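Side-chain contacts in Lmo1076 protein (Listeria monocytogenes serovar 1/2a, PDB 5JQC), which is a putative cell-wall autolysin, probably with amidase activity, of which this chain holds three SH3-like GW repeats: residues D33-Y38 with D90-V95; N60-I65 with T127-K132; S122-T127 with R156-F161; A175-D180 with S212-L217; G110-G115 with G169-R174. All coordinates share one frame; numbering follows the deposited sequence.

Followed from the N terminus, contact 1 (33-38 with 90-95) closes a loop within the first GW repeat. Contact 2 (60-65 with 127-132) opens inside that loop and closes beyond it, so the two cross and the first repeat is joined to the second; their strands also meet where Phe94 packs on Val63 and Ile65. Within the second repeat, contact 5 (110-115 with 169-174) encloses contact 3 (122-127 with 156-161), and contact 2 crosses both. Contact 4 (175-180 with 212-217) follows in series, joining the last strand of the second repeat to the third. Contacts 1, 3 and 5 are thus internal to a repeat, whereas contacts 2 and 4 bridge repeats.

Contact 1 (D33-Y38 with D90-V95); sequences DGHGVY and DKRAFV
The backbones come nearest at His35 and Asp90, whose CA atoms lie 6.8 Å apart, where the loop leading into the short strand 36-37 passes the end of strand 84-90 and the 3-10 turn 91-93. The imidazole of His35 carries the contact. Its CG stands anti to the carbonyl carbon (chi1 -66°), which swings the ring out over the turn. CD2 approaches Asp90 CB at 3.5 Å, while ND1 lies 3.7 Å from the methyl CB of Ala93. The backbone N of Ala93 lies over one ring face, and Arg92 NH2 comes near the ring plane at the edge, 4.2 Å from His35 NE2. No hydrogen bond crosses; ND1 is buried here without a partner in the model. The surface that receives the ring is an Asx turn in the first GW repeat, an SH3-like unit: Asp90 OD1 accepts from the backbone N of Arg92 at 3.2 Å. The same carboxylate is gripped side-on by the Arg92 guanidinium, with NE to OD1 at 3.3 Å and a salt bridge from NH2 to OD2 at 2.6 Å. OD1 thus has two donors, NE and the backbone N, both on the same face of the carboxylate. A bend at chi3 (-61°) folds the arginine back onto Asp90. The nearby guanidinium would probably disfavour protonation of His35, an effect that Asp90 may partly offset.

Contact 2 (N60-I65 with T127-K132); sequences NKDVKI and TVNAKK
Strand 62-65 and the loop 127-132 approach most closely at Asp62 and Val128, with 8.3 Å between their CA atoms, too far for backbone pairing. The loop residues form a type II beta turn from Thr127 to Ala130, closed by Ala130 N to Thr127 O at 3.2 Å. Val128 and Asn129 are its corner residues, and Asn129 takes the positive phi (73°) that this turn type requires at its third position. The contact itself is small: Asp62 OD2 touches Val128 CG2 at 3.6 Å, an oxygen against a methyl group, the two side chains running antiparallel alongside one another. Val128 CG1 sits between the backbone N and the carbonyl carbon (chi1 68°), which leaves CG2 anti to N and directed at Asp62. Asn129 OD1 comes only to 4.4 Å from Asp62 OD2, and no hydrogen bond crosses. The polar partner of Asp62 lies outside the two segments: OD1 is hydrogen-bonded to Tyr97 OH. Val128 also packs on Tyr97 and on Asp26 of strand 19-29, so the turn rests on several side chains of the first repeat. The arrangement is a surface junction between two successive SH3-like GW modules, with a beta-turn corner of the second set against the sheet of the first.

Contact 3 (S122-T127 with R156-F161); sequences SEVPGT and RTYYQF
Just before Tyr158, whose ring receives Pro125, strand 156-161 passes Thr157, which directs its CB away from the facing turn 124-127. Tyr158 itself points toward that turn and makes all the side-chain contacts. Pro125 leans over one face of its ring with its CD-CG edge, the rest of the pyrrolidine tilting away: CD stands 3.6 Å from the ring centroid and only 1° off the normal, a CH-pi contact placed almost exactly over the centre. The neighbouring Pro125 CG is displaced toward the phenol end and meets Tyr158 CZ at 3.3 Å, which makes for tight packing. Val124 adds a further apolar touch, CG1 to Tyr158 CD2 at 3.9 Å, at an oblique angle to the ring. Pro125 occupies the second position of a type II beta turn in the second GW repeat, and Gly126, with phi 92°, takes the third, the classic Pro-Gly pairing of this turn. Val124 O accepts from Thr127 N at 3.2 Å and, at a doubtfully short 2.5 Å, from Thr127 OG1; the two bonds close the turn at whose corner Pro125 sits. Beyond Tyr158, Tyr159 again turns away and its ring meets Phe176 edge-to-face. Gln160 packs on Trp170 of strand 166-172. Phe161, at the end of the segment, returns to the face used by Tyr159 and also meets Phe176 edge-to-face.

Contact 4 (A175-D180 with S212-L217); sequences AFHVYD and SSMNKL
A single selenium atom is flanked by two aromatic rings: Met214, present as selenomethionine, places its SE by both His177 and Tyr179. Met214 SE lies 3.7 Å from His177 NE2. It stands over the His177 ring obliquely, Met214 SE being 32° off the normal of that ring. Toward Tyr179 it comes to the edge instead, Met214 SE lying 81° off the normal of the Tyr179 ring and 4.0 Å from Tyr179 CE1, a Met-aromatic contact. The chain bends at chi3 (-96°), which carries the methyl CE of Met214 past the selenium to within 3.8 Å of Tyr179 OH. Both rings have polar partners of their own, His177 NE2 with Asn208 and Tyr179 OH with Asp144, so the selenoether need not satisfy them. The contact joins strand 176-178 of the second GW repeat to a loop of the third through a soft, polarisable group, and its chemistry implies dispersion rather than hydrogen bonding.

Contact 5 (G110-G115 with G169-R174); sequences GKITAG and GWLDAR. With SO4 (sulfate ion), chain E.
Ile112, closing strand 110-112, and Gly115, three residues on, both touch Leu171 across a buried interface, with 7.6 Å between the CA atoms of Gly115 and Leu171. With Ile112 CG1 beside the backbone N (chi1 -64°), CG2 is left anti to that N and meets Leu171 CD2 at 4.1 Å; the two side chains cross at an oblique angle. After it the chain turns at Thr113 and Ala114, bringing the backbone of Gly115 over the same leucine branch, Gly115 CA to Leu171 CD2 at 4.3 Å. Gly115 is deposited in two conformers, so that approach is less certain than the first. Leucine CD2 is therefore the single branch that both residues use, and the contact is purely apolar. Beyond Leu171 the strand ends in an Asx turn, Asp172 OD1 accepting from Arg174 N at 2.8 Å through its anti lone pair. Arg174 also grips the carboxylate side-on, NE to OD1 at 2.9 Å and NH2 to OD2 at 2.7 Å, both oxygens being met from above their plane. The outer edge of the guanidinium holds a sulfate, NH2 to O1 at 2.9 Å, to which Arg156 also contributes; this ion probably comes from the crystallisation liquor. In the sheet of the second GW repeat, strands 103-112 and 166-172 are not neighbours: strands 156-163 and 144-153 lie between them, and Phe176 packs on both Ile112 and Leu171, and Phe161 on Ile112.

Contact 1 (D33-Y38 with D90-V95)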
# COMPACT_ATOMS: atom_id res chain seq x y z
N ASP A 33 -33.51 -11.35 -1.35
CA ASP A 33 -34.70 -12.05 -0.90
C ASP A 33 -35.52 -12.56 -2.08
O ASP A 33 -36.14 -13.63 -1.99
CB ASP A 33 -35.55 -11.12 -0.03
CG ASP A 33 -34.70 -10.23 0.86
OD1 ASP A 33 -34.47 -9.06 0.48
OD2 ASP A 33 -34.26 -10.70 1.93
N GLY A 34 -35.52 -11.84 -3.20
CA GLY A 34 -36.29 -12.23 -4.36
C GLY A 34 -35.57 -13.15 -5.32
O GLY A 34 -35.95 -13.24 -6.49
N HIS A 35 -34.53 -13.85 -4.87
CA HIS A 35 -33.79 -14.78 -5.71
C HIS A 35 -33.68 -16.13 -5.04
O HIS A 35 -33.73 -16.24 -3.81
CB HIS A 35 -32.38 -14.28 -6.00
CG HIS A 35 -32.33 -13.05 -6.83
ND1 HIS A 35 -32.03 -11.81 -6.30
CD2 HIS A 35 -32.52 -12.85 -8.16
CE1 HIS A 35 -32.04 -10.91 -7.26
NE2 HIS A 35 -32.34 -11.51 -8.40
N GLY A 36 -33.49 -17.17 -5.85
CA GLY A 36 -33.38 -18.53 -5.37
C GLY A 36 -31.95 -19.04 -5.41
O GLY A 36 -31.13 -18.59 -6.21
N VAL A 37 -31.66 -19.99 -4.52
CA VAL A 37 -30.42 -20.76 -4.54
C VAL A 37 -30.75 -22.13 -5.13
O VAL A 37 -31.77 -22.73 -4.78
CB VAL A 37 -29.81 -20.89 -3.13
CG1 VAL A 37 -28.47 -21.63 -3.18
CG2 VAL A 37 -29.65 -19.51 -2.48
N TYR A 38 -29.89 -22.62 -6.03
CA TYR A 38 -30.17 -23.84 -6.76
C TYR A 38 -28.94 -24.74 -6.73
O TYR A 38 -27.81 -24.28 -6.56
CB TYR A 38 -30.61 -23.54 -8.20
CG TYR A 38 -31.86 -22.69 -8.30
CD1 TYR A 38 -31.80 -21.30 -8.27
CD2 TYR A 38 -33.12 -23.28 -8.42
CE1 TYR A 38 -32.95 -20.51 -8.35
CE2 TYR A 38 -34.28 -22.50 -8.50
CZ TYR A 38 -34.19 -21.12 -8.46
OH TYR A 38 -35.33 -20.34 -8.54
N ASP A 90 -28.53 -16.05 -9.03
CA ASP A 90 -28.46 -14.93 -9.95
C ASP A 90 -27.33 -13.99 -9.56
O ASP A 90 -27.27 -13.52 -8.42
CB ASP A 90 -29.80 -14.18 -9.94
CG ASP A 90 -30.06 -13.36 -11.20
OD1 ASP A 90 -29.13 -12.75 -11.77
OD2 ASP A 90 -31.22 -13.34 -11.64
N LYS A 91 -26.44 -13.72 -10.51
CA LYS A 91 -25.31 -12.82 -10.26
C LYS A 91 -25.77 -11.47 -9.72
O LYS A 91 -25.03 -10.82 -8.97
CB LYS A 91 -24.51 -12.65 -11.55
CG LYS A 91 -23.30 -11.76 -11.42
CD LYS A 91 -22.49 -11.82 -12.68
CE LYS A 91 -21.17 -11.13 -12.52
NZ LYS A 91 -20.37 -11.28 -13.76
N ARG A 92 -26.97 -11.03 -10.09
CA ARG A 92 -27.49 -9.74 -9.63
C ARG A 92 -27.71 -9.70 -8.13
O ARG A 92 -27.75 -8.62 -7.54
CB ARG A 92 -28.79 -9.40 -10.36
CG ARG A 92 -28.64 -8.98 -11.83
CD ARG A 92 -30.01 -8.77 -12.48
NE ARG A 92 -30.78 -10.02 -12.44
CZ ARG A 92 -32.10 -10.12 -12.60
NH1 ARG A 92 -32.86 -9.03 -12.81
NH2 ARG A 92 -32.67 -11.32 -12.54
N ALA A 93 -27.85 -10.86 -7.49
CA ALA A 93 -27.98 -10.88 -6.04
C ALA A 93 -26.69 -10.51 -5.29
O ALA A 93 -26.72 -10.48 -4.06
CB ALA A 93 -28.46 -12.27 -5.59
N PHE A 94 -25.58 -10.22 -5.99
CA PHE A 94 -24.28 -10.03 -5.33
C PHE A 94 -23.65 -8.69 -5.70
O PHE A 94 -23.81 -8.19 -6.82
CB PHE A 94 -23.27 -11.14 -5.71
CG PHE A 94 -23.75 -12.55 -5.49
CD1 PHE A 94 -24.57 -13.18 -6.41
CD2 PHE A 94 -23.32 -13.26 -4.38
CE1 PHE A 94 -24.98 -14.49 -6.20
CE2 PHE A 94 -23.73 -14.56 -4.17
CZ PHE A 94 -24.55 -15.18 -5.07
N VAL A 95 -22.86 -8.15 -4.76
CA VAL A 95 -21.96 -7.02 -5.01
C VAL A 95 -20.51 -7.52 -4.88
O VAL A 95 -20.06 -7.87 -3.78
CB VAL A 95 -22.21 -5.86 -4.04
CG1 VAL A 95 -21.24 -4.72 -4.33
CG2 VAL A 95 -23.65 -5.35 -4.18

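Contact 2 (N60-I65 with T127-K132)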
# COMPACT_ATOMS: atom_id res chain seq x y z
N ASN A 60 -26.08 -9.64 3.26
CA ASN A 60 -24.97 -8.89 3.85
C ASN A 60 -23.82 -9.77 4.34
O ASN A 60 -22.88 -9.25 4.94
CB ASN A 60 -25.44 -8.00 5.00
CG ASN A 60 -26.49 -7.03 4.55
OD1 ASN A 60 -27.67 -7.35 4.54
ND2 ASN A 60 -26.06 -5.85 4.12
N LYS A 61 -23.87 -11.07 4.09
CA LYS A 61 -22.75 -11.94 4.42
C LYS A 61 -21.78 -11.95 3.24
O LYS A 61 -22.19 -11.86 2.08
CB LYS A 61 -23.24 -13.35 4.74
N ASP A 62 -20.49 -12.03 3.56
CA ASP A 62 -19.46 -12.11 2.53
C ASP A 62 -19.30 -13.54 2.05
O ASP A 62 -19.33 -14.49 2.85
CB ASP A 62 -18.13 -11.57 3.07
CG ASP A 62 -18.07 -10.04 3.06
OD1 ASP A 62 -19.11 -9.40 2.80
OD2 ASP A 62 -16.97 -9.49 3.31
N VAL A 63 -19.12 -13.71 0.74
CA VAL A 63 -19.04 -15.03 0.14
C VAL A 63 -17.92 -15.02 -0.88
O VAL A 63 -17.40 -13.98 -1.27
CB VAL A 63 -20.36 -15.45 -0.54
CG1 VAL A 63 -21.45 -15.69 0.49
CG2 VAL A 63 -20.80 -14.38 -1.54
N LYS A 64 -17.56 -16.22 -1.31
CA LYS A 64 -16.58 -16.45 -2.36
C LYS A 64 -17.33 -16.90 -3.61
O LYS A 64 -18.22 -17.75 -3.53
CB LYS A 64 -15.56 -17.51 -1.93
CG LYS A 64 -14.74 -17.16 -0.68
CD LYS A 64 -13.38 -16.58 -1.06
CE LYS A 64 -12.46 -16.43 0.15
NZ LYS A 64 -11.07 -16.09 -0.25
N ILE A 65 -16.97 -16.34 -4.76
CA ILE A 65 -17.59 -16.71 -6.02
C ILE A 65 -16.61 -17.60 -6.76
O ILE A 65 -15.49 -17.18 -7.05
CB ILE A 65 -17.98 -15.48 -6.85
CG1 ILE A 65 -18.88 -14.55 -6.05
CG2 ILE A 65 -18.69 -15.92 -8.13
CD1 ILE A 65 -20.20 -15.16 -5.63
N THR A 127 -11.61 -3.03 -0.86
CA THR A 127 -11.39 -4.45 -1.03
C THR A 127 -12.07 -5.22 0.10
O THR A 127 -12.59 -4.64 1.06
CB THR A 127 -9.89 -4.76 -1.08
OG1 THR A 127 -9.28 -4.41 0.17
CG2 THR A 127 -9.23 -3.96 -2.19
N VAL A 128 -12.07 -6.55 -0.02
CA VAL A 128 -12.79 -7.36 0.94
C VAL A 128 -12.07 -7.32 2.28
O VAL A 128 -10.83 -7.36 2.34
CB VAL A 128 -12.95 -8.80 0.41
CG1 VAL A 128 -11.60 -9.52 0.34
CG2 VAL A 128 -13.95 -9.58 1.27
N ASN A 129 -12.85 -7.17 3.36
CA ASN A 129 -12.38 -7.06 4.74
C ASN A 129 -11.73 -5.71 5.04
O ASN A 129 -11.06 -5.57 6.07
CB ASN A 129 -11.41 -8.20 5.08
CG ASN A 129 -12.08 -9.55 5.06
OD1 ASN A 129 -13.20 -9.70 5.56
ND2 ASN A 129 -11.43 -10.54 4.45
N ALA A 130 -11.89 -4.71 4.19
CA ALA A 130 -11.32 -3.40 4.47
C ALA A 130 -12.26 -2.62 5.40
O ALA A 130 -13.43 -2.42 5.07
CB ALA A 130 -11.08 -2.64 3.17
N LYS A 131 -11.73 -2.19 6.55
CA LYS A 131 -12.47 -1.39 7.52
C LYS A 131 -11.69 -0.13 7.83
O LYS A 131 -10.46 -0.13 7.84
CB LYS A 131 -12.72 -2.15 8.84
CG LYS A 131 -13.40 -3.50 8.67
CD LYS A 131 -13.62 -4.20 10.02
CE LYS A 131 -14.56 -5.40 9.86
NZ LYS A 131 -15.88 -4.99 9.27
N LYS A 132 -12.42 0.95 8.10
CA LYS A 132 -11.81 2.22 8.49
C LYS A 132 -11.55 2.20 9.98
O LYS A 132 -12.49 2.28 10.78
CB LYS A 132 -12.70 3.40 8.12
CG LYS A 132 -11.97 4.73 8.03
CD LYS A 132 -12.89 5.77 7.43
CE LYS A 132 -12.15 7.00 6.95
NZ LYS A 132 -13.07 7.83 6.10

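Contact 3 (S122-T127 with R156-F161)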
# COMPACT_ATOMS: atom_id res chain seq x y z
N SER A 122 -7.78 -0.93 7.40
CA SER A 122 -7.24 -2.26 7.69
C SER A 122 -6.88 -3.04 6.43
O SER A 122 -6.12 -4.01 6.50
CB SER A 122 -8.24 -3.08 8.51
OG SER A 122 -9.39 -3.39 7.75
N GLU A 123 -7.42 -2.65 5.28
CA GLU A 123 -6.96 -3.15 3.99
C GLU A 123 -7.01 -1.99 3.01
O GLU A 123 -7.55 -0.92 3.31
CB GLU A 123 -7.82 -4.31 3.47
CG GLU A 123 -8.07 -5.42 4.46
CD GLU A 123 -6.90 -6.36 4.57
OE1 GLU A 123 -5.99 -6.28 3.71
OE2 GLU A 123 -6.91 -7.19 5.50
N VAL A 124 -6.45 -2.21 1.82
CA VAL A 124 -6.68 -1.29 0.71
C VAL A 124 -8.18 -0.99 0.68
O VAL A 124 -9.00 -1.93 0.68
CB VAL A 124 -6.17 -1.87 -0.62
CG1 VAL A 124 -6.47 -0.91 -1.75
CG2 VAL A 124 -4.70 -2.14 -0.54
N PRO A 125 -8.59 0.27 0.70
CA PRO A 125 -10.01 0.57 0.87
C PRO A 125 -10.84 0.07 -0.30
O PRO A 125 -10.44 0.15 -1.46
CB PRO A 125 -10.04 2.10 0.97
CG PRO A 125 -8.66 2.58 0.61
CD PRO A 125 -7.73 1.46 0.83
N GLY A 126 -12.03 -0.46 0.03
CA GLY A 126 -12.96 -1.01 -0.94
C GLY A 126 -12.78 -2.49 -1.17
O GLY A 126 -13.71 -3.16 -1.65
N THR A 127 -11.61 -3.03 -0.86
CA THR A 127 -11.39 -4.45 -1.03
C THR A 127 -12.07 -5.22 0.10
O THR A 127 -12.59 -4.64 1.06
CB THR A 127 -9.89 -4.76 -1.08
OG1 THR A 127 -9.28 -4.41 0.17
CG2 THR A 127 -9.23 -3.96 -2.19
N ARG A 156 -5.23 5.29 -6.83
CA ARG A 156 -4.48 5.73 -5.66
C ARG A 156 -3.65 4.59 -5.08
O ARG A 156 -4.07 3.42 -5.11
CB ARG A 156 -5.41 6.30 -4.58
CG ARG A 156 -6.14 7.56 -4.97
CD ARG A 156 -7.65 7.31 -4.83
NE ARG A 156 -8.47 8.15 -5.72
CZ ARG A 156 -9.75 8.46 -5.48
NH1 ARG A 156 -10.42 9.22 -6.35
NH2 ARG A 156 -10.35 8.03 -4.37
N THR A 157 -2.47 4.92 -4.56
CA THR A 157 -1.57 3.96 -3.94
C THR A 157 -1.69 4.06 -2.42
O THR A 157 -1.70 5.17 -1.86
CB THR A 157 -0.13 4.22 -4.38
OG1 THR A 157 -0.09 4.31 -5.81
CG2 THR A 157 0.77 3.10 -3.94
N TYR A 158 -1.78 2.91 -1.78
CA TYR A 158 -1.93 2.80 -0.33
C TYR A 158 -0.77 1.99 0.23
O TYR A 158 -0.51 0.87 -0.24
CB TYR A 158 -3.24 2.12 0.02
CG TYR A 158 -4.43 2.97 -0.36
CD1 TYR A 158 -4.86 3.99 0.47
CD2 TYR A 158 -5.10 2.78 -1.57
CE1 TYR A 158 -5.92 4.79 0.15
CE2 TYR A 158 -6.19 3.58 -1.91
CZ TYR A 158 -6.58 4.59 -1.04
OH TYR A 158 -7.64 5.40 -1.35
N TYR A 159 -0.09 2.54 1.23
CA TYR A 159 1.02 1.85 1.88
C TYR A 159 0.53 1.17 3.15
O TYR A 159 -0.17 1.79 3.96
CB TYR A 159 2.12 2.82 2.27
CG TYR A 159 2.96 3.28 1.15
CD1 TYR A 159 3.03 2.56 -0.03
CD2 TYR A 159 3.69 4.45 1.26
CE1 TYR A 159 3.82 3.00 -1.07
CE2 TYR A 159 4.48 4.90 0.24
CZ TYR A 159 4.55 4.18 -0.92
OH TYR A 159 5.35 4.64 -1.95
N GLN A 160 0.93 -0.08 3.34
CA GLN A 160 0.81 -0.71 4.65
C GLN A 160 2.06 -0.37 5.45
O GLN A 160 3.17 -0.44 4.92
CB GLN A 160 0.64 -2.22 4.50
CG GLN A 160 0.24 -2.88 5.80
CD GLN A 160 0.15 -4.37 5.69
OE1 GLN A 160 0.91 -4.99 4.95
NE2 GLN A 160 -0.78 -4.97 6.43
N PHE A 161 1.89 0.01 6.71
CA PHE A 161 2.98 0.63 7.44
C PHE A 161 2.97 0.24 8.92
O PHE A 161 1.94 -0.12 9.49
CB PHE A 161 2.93 2.16 7.34
CG PHE A 161 1.81 2.78 8.14
CD1 PHE A 161 0.51 2.74 7.68
CD2 PHE A 161 2.05 3.36 9.37
CE1 PHE A 161 -0.51 3.28 8.42
CE2 PHE A 161 1.04 3.89 10.11
CZ PHE A 161 -0.24 3.86 9.63

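Contact 4 (A175-D180 with S212-L217)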
# COMPACT_ATOMS: atom_id res chain seq x y z
N ALA A 175 0.45 10.46 2.06
CA ALA A 175 0.60 10.85 3.45
C ALA A 175 2.02 10.69 3.98
O ALA A 175 2.32 11.22 5.06
CB ALA A 175 -0.35 10.02 4.32
N PHE A 176 2.90 9.97 3.27
CA PHE A 176 4.25 9.68 3.73
C PHE A 176 5.29 10.54 3.01
O PHE A 176 5.17 10.82 1.82
CB PHE A 176 4.64 8.24 3.49
CG PHE A 176 3.76 7.24 4.15
CD1 PHE A 176 2.51 6.96 3.63
CD2 PHE A 176 4.21 6.51 5.24
CE1 PHE A 176 1.71 6.00 4.21
CE2 PHE A 176 3.42 5.54 5.83
CZ PHE A 176 2.17 5.29 5.31
N HIS A 177 6.34 10.90 3.75
CA HIS A 177 7.59 11.39 3.19
C HIS A 177 8.58 10.23 3.28
O HIS A 177 9.04 9.89 4.38
CB HIS A 177 8.11 12.61 3.93
CG HIS A 177 9.45 13.08 3.45
ND1 HIS A 177 9.60 14.08 2.52
CD2 HIS A 177 10.71 12.66 3.76
CE1 HIS A 177 10.89 14.28 2.28
NE2 HIS A 177 11.58 13.43 3.02
N VAL A 178 8.93 9.64 2.15
CA VAL A 178 9.80 8.47 2.16
C VAL A 178 11.26 8.91 2.18
O VAL A 178 11.68 9.76 1.37
CB VAL A 178 9.52 7.57 0.96
CG1 VAL A 178 10.30 6.26 1.10
CG2 VAL A 178 8.02 7.30 0.83
N TYR A 179 12.03 8.34 3.10
CA TYR A 179 13.46 8.59 3.15
C TYR A 179 14.16 7.86 2.02
O TYR A 179 13.79 6.73 1.68
CB TYR A 179 14.06 8.16 4.49
CG TYR A 179 13.40 8.86 5.68
CD1 TYR A 179 13.38 10.24 5.76
CD2 TYR A 179 12.83 8.13 6.71
CE1 TYR A 179 12.80 10.87 6.83
CE2 TYR A 179 12.25 8.73 7.77
CZ TYR A 179 12.23 10.11 7.84
OH TYR A 179 11.65 10.72 8.93
N ASP A 180 15.16 8.53 1.43
CA ASP A 180 16.10 7.88 0.52
C ASP A 180 16.93 6.88 1.29
O ASP A 180 17.40 7.17 2.40
CB ASP A 180 17.07 8.88 -0.10
CG ASP A 180 16.39 9.98 -0.85
OD1 ASP A 180 15.40 9.71 -1.57
OD2 ASP A 180 16.89 11.13 -0.74
N SER A 212 16.17 13.32 11.16
CA SER A 212 17.11 14.34 11.61
C SER A 212 18.02 14.88 10.52
O SER A 212 18.80 15.81 10.77
CB SER A 212 17.98 13.77 12.74
OG SER A 212 18.25 12.40 12.51
N SER A 213 17.97 14.31 9.31
CA SER A 213 18.83 14.74 8.22
C SER A 213 18.04 15.39 7.09
O SER A 213 18.53 15.49 5.96
CB SER A 213 19.66 13.55 7.72
OG SER A 213 18.84 12.41 7.54
N MSE A 214 16.81 15.83 7.37
CA MSE A 214 16.03 16.56 6.38
C MSE A 214 16.37 18.05 6.39
O MSE A 214 16.23 18.71 5.35
CB MSE A 214 14.52 16.36 6.60
CG MSE A 214 14.10 14.91 6.52
SE MSE A 214 12.22 14.76 6.36
CE MSE A 214 11.70 14.48 8.20
N ASN A 215 16.85 18.58 7.52
CA ASN A 215 17.06 20.02 7.67
C ASN A 215 18.48 20.36 8.09
O ASN A 215 19.00 19.83 9.08
CB ASN A 215 16.09 20.61 8.68
CG ASN A 215 14.84 21.12 8.03
OD1 ASN A 215 13.87 20.38 7.88
ND2 ASN A 215 14.87 22.38 7.58
N LYS A 216 19.08 21.30 7.35
CA LYS A 216 20.48 21.66 7.52
C LYS A 216 20.76 22.17 8.93
O LYS A 216 19.89 22.73 9.61
CB LYS A 216 20.89 22.71 6.47
CG LYS A 216 20.29 24.11 6.61
CD LYS A 216 20.42 24.91 5.30
CE LYS A 216 19.46 24.39 4.21
NZ LYS A 216 19.52 25.15 2.92
N LEU A 217 21.99 21.92 9.38
CA LEU A 217 22.50 22.52 10.60
C LEU A 217 23.07 23.90 10.33
O LEU A 217 23.03 24.77 11.22
CB LEU A 217 23.56 21.62 11.23
CG LEU A 217 23.08 20.24 11.69
CD1 LEU A 217 24.28 19.36 12.04
CD2 LEU A 217 22.13 20.38 12.87

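Contact 5 (G110-G115 with G169-R174)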
# COMPACT_ATOMS: atom_id res chain seq x y z
N GLY A 110 9.88 6.10 6.23
CA GLY A 110 9.57 7.49 5.98
C GLY A 110 8.88 8.09 7.18
O GLY A 110 8.73 7.44 8.22
N LYS A 111 8.47 9.33 7.02
CA LYS A 111 7.76 10.07 8.06
C LYS A 111 6.33 10.31 7.59
O LYS A 111 6.11 10.69 6.43
CB LYS A 111 8.46 11.40 8.36
CG LYS A 111 7.70 12.30 9.32
CD LYS A 111 8.55 13.44 9.87
CE LYS A 111 9.73 12.89 10.69
NZ LYS A 111 10.51 13.99 11.34
N ILE A 112 5.36 10.05 8.47
CA ILE A 112 3.97 10.34 8.16
C ILE A 112 3.77 11.84 8.27
O ILE A 112 3.84 12.39 9.37
CB ILE A 112 3.02 9.58 9.09
CG1 ILE A 112 3.18 8.08 8.88
CG2 ILE A 112 1.60 10.06 8.86
CD1 ILE A 112 2.44 7.25 9.88
N THR A 113 3.56 12.51 7.14
CA THR A 113 3.43 13.96 7.14
C THR A 113 2.02 14.44 6.84
O THR A 113 1.74 15.63 7.03
CB THR A 113 4.40 14.58 6.12
OG1 THR A 113 4.46 13.76 4.95
CG2 THR A 113 5.78 14.71 6.73
N ALA A 114 1.12 13.57 6.40
CA ALA A 114 -0.27 13.98 6.26
C ALA A 114 -1.20 12.89 6.76
O ALA A 114 -2.22 12.59 6.13
CB ALA A 114 -0.59 14.35 4.81
N GLY A 115 -0.85 12.26 7.88
CA GLY A 115 -1.76 11.29 8.47
C GLY A 115 -3.09 11.88 8.92
O GLY A 115 -4.10 11.18 8.96
N GLY A 169 -1.73 -0.46 9.71
CA GLY A 169 -2.80 -0.49 8.74
C GLY A 169 -2.32 0.05 7.41
O GLY A 169 -1.14 -0.08 7.06
N TRP A 170 -3.25 0.65 6.68
CA TRP A 170 -3.00 1.14 5.33
C TRP A 170 -3.32 2.63 5.26
O TRP A 170 -4.34 3.10 5.78
CB TRP A 170 -3.84 0.38 4.31
CG TRP A 170 -3.46 -1.08 4.14
CD1 TRP A 170 -3.80 -2.13 4.97
CD2 TRP A 170 -2.71 -1.66 3.07
NE1 TRP A 170 -3.31 -3.30 4.47
CE2 TRP A 170 -2.63 -3.05 3.31
CE3 TRP A 170 -2.09 -1.13 1.93
CZ2 TRP A 170 -1.96 -3.91 2.45
CZ3 TRP A 170 -1.42 -2.00 1.09
CH2 TRP A 170 -1.37 -3.37 1.35
N LEU A 171 -2.45 3.36 4.58
CA LEU A 171 -2.56 4.80 4.52
C LEU A 171 -2.13 5.24 3.13
O LEU A 171 -1.22 4.65 2.54
CB LEU A 171 -1.70 5.45 5.61
CG LEU A 171 -1.69 6.97 5.74
CD1 LEU A 171 -3.08 7.45 6.07
CD2 LEU A 171 -0.69 7.43 6.80
N ASP A 172 -2.79 6.25 2.59
CA ASP A 172 -2.45 6.70 1.25
C ASP A 172 -0.98 7.11 1.19
O ASP A 172 -0.49 7.82 2.07
CB ASP A 172 -3.38 7.85 0.84
CG ASP A 172 -3.27 8.21 -0.65
OD1 ASP A 172 -2.20 8.70 -1.07
OD2 ASP A 172 -4.30 8.07 -1.37
N ALA A 173 -0.28 6.62 0.18
CA ALA A 173 1.15 6.91 0.02
C ALA A 173 1.45 8.41 0.01
O ALA A 173 2.59 8.80 0.33
CB ALA A 173 1.64 6.27 -1.27
N ARG A 174 0.49 9.24 -0.39
CA ARG A 174 0.68 10.69 -0.37
C ARG A 174 0.81 11.25 1.04
O ARG A 174 1.26 12.40 1.19
CB ARG A 174 -0.48 11.39 -1.07
CG ARG A 174 -0.48 11.25 -2.56
CD ARG A 174 -1.79 11.78 -3.12
NE ARG A 174 -2.91 10.90 -2.77
CZ ARG A 174 -4.17 11.11 -3.17
NH1 ARG A 174 -4.46 12.17 -3.91
NH2 ARG A 174 -5.13 10.26 -2.81
S SO4 E . -8.18 11.97 -4.02
O1 SO4 E . -7.48 10.79 -4.50
O2 SO4 E . -8.25 11.95 -2.55
O3 SO4 E . -7.44 13.18 -4.42
O4 SO4 E . -9.55 12.02 -4.56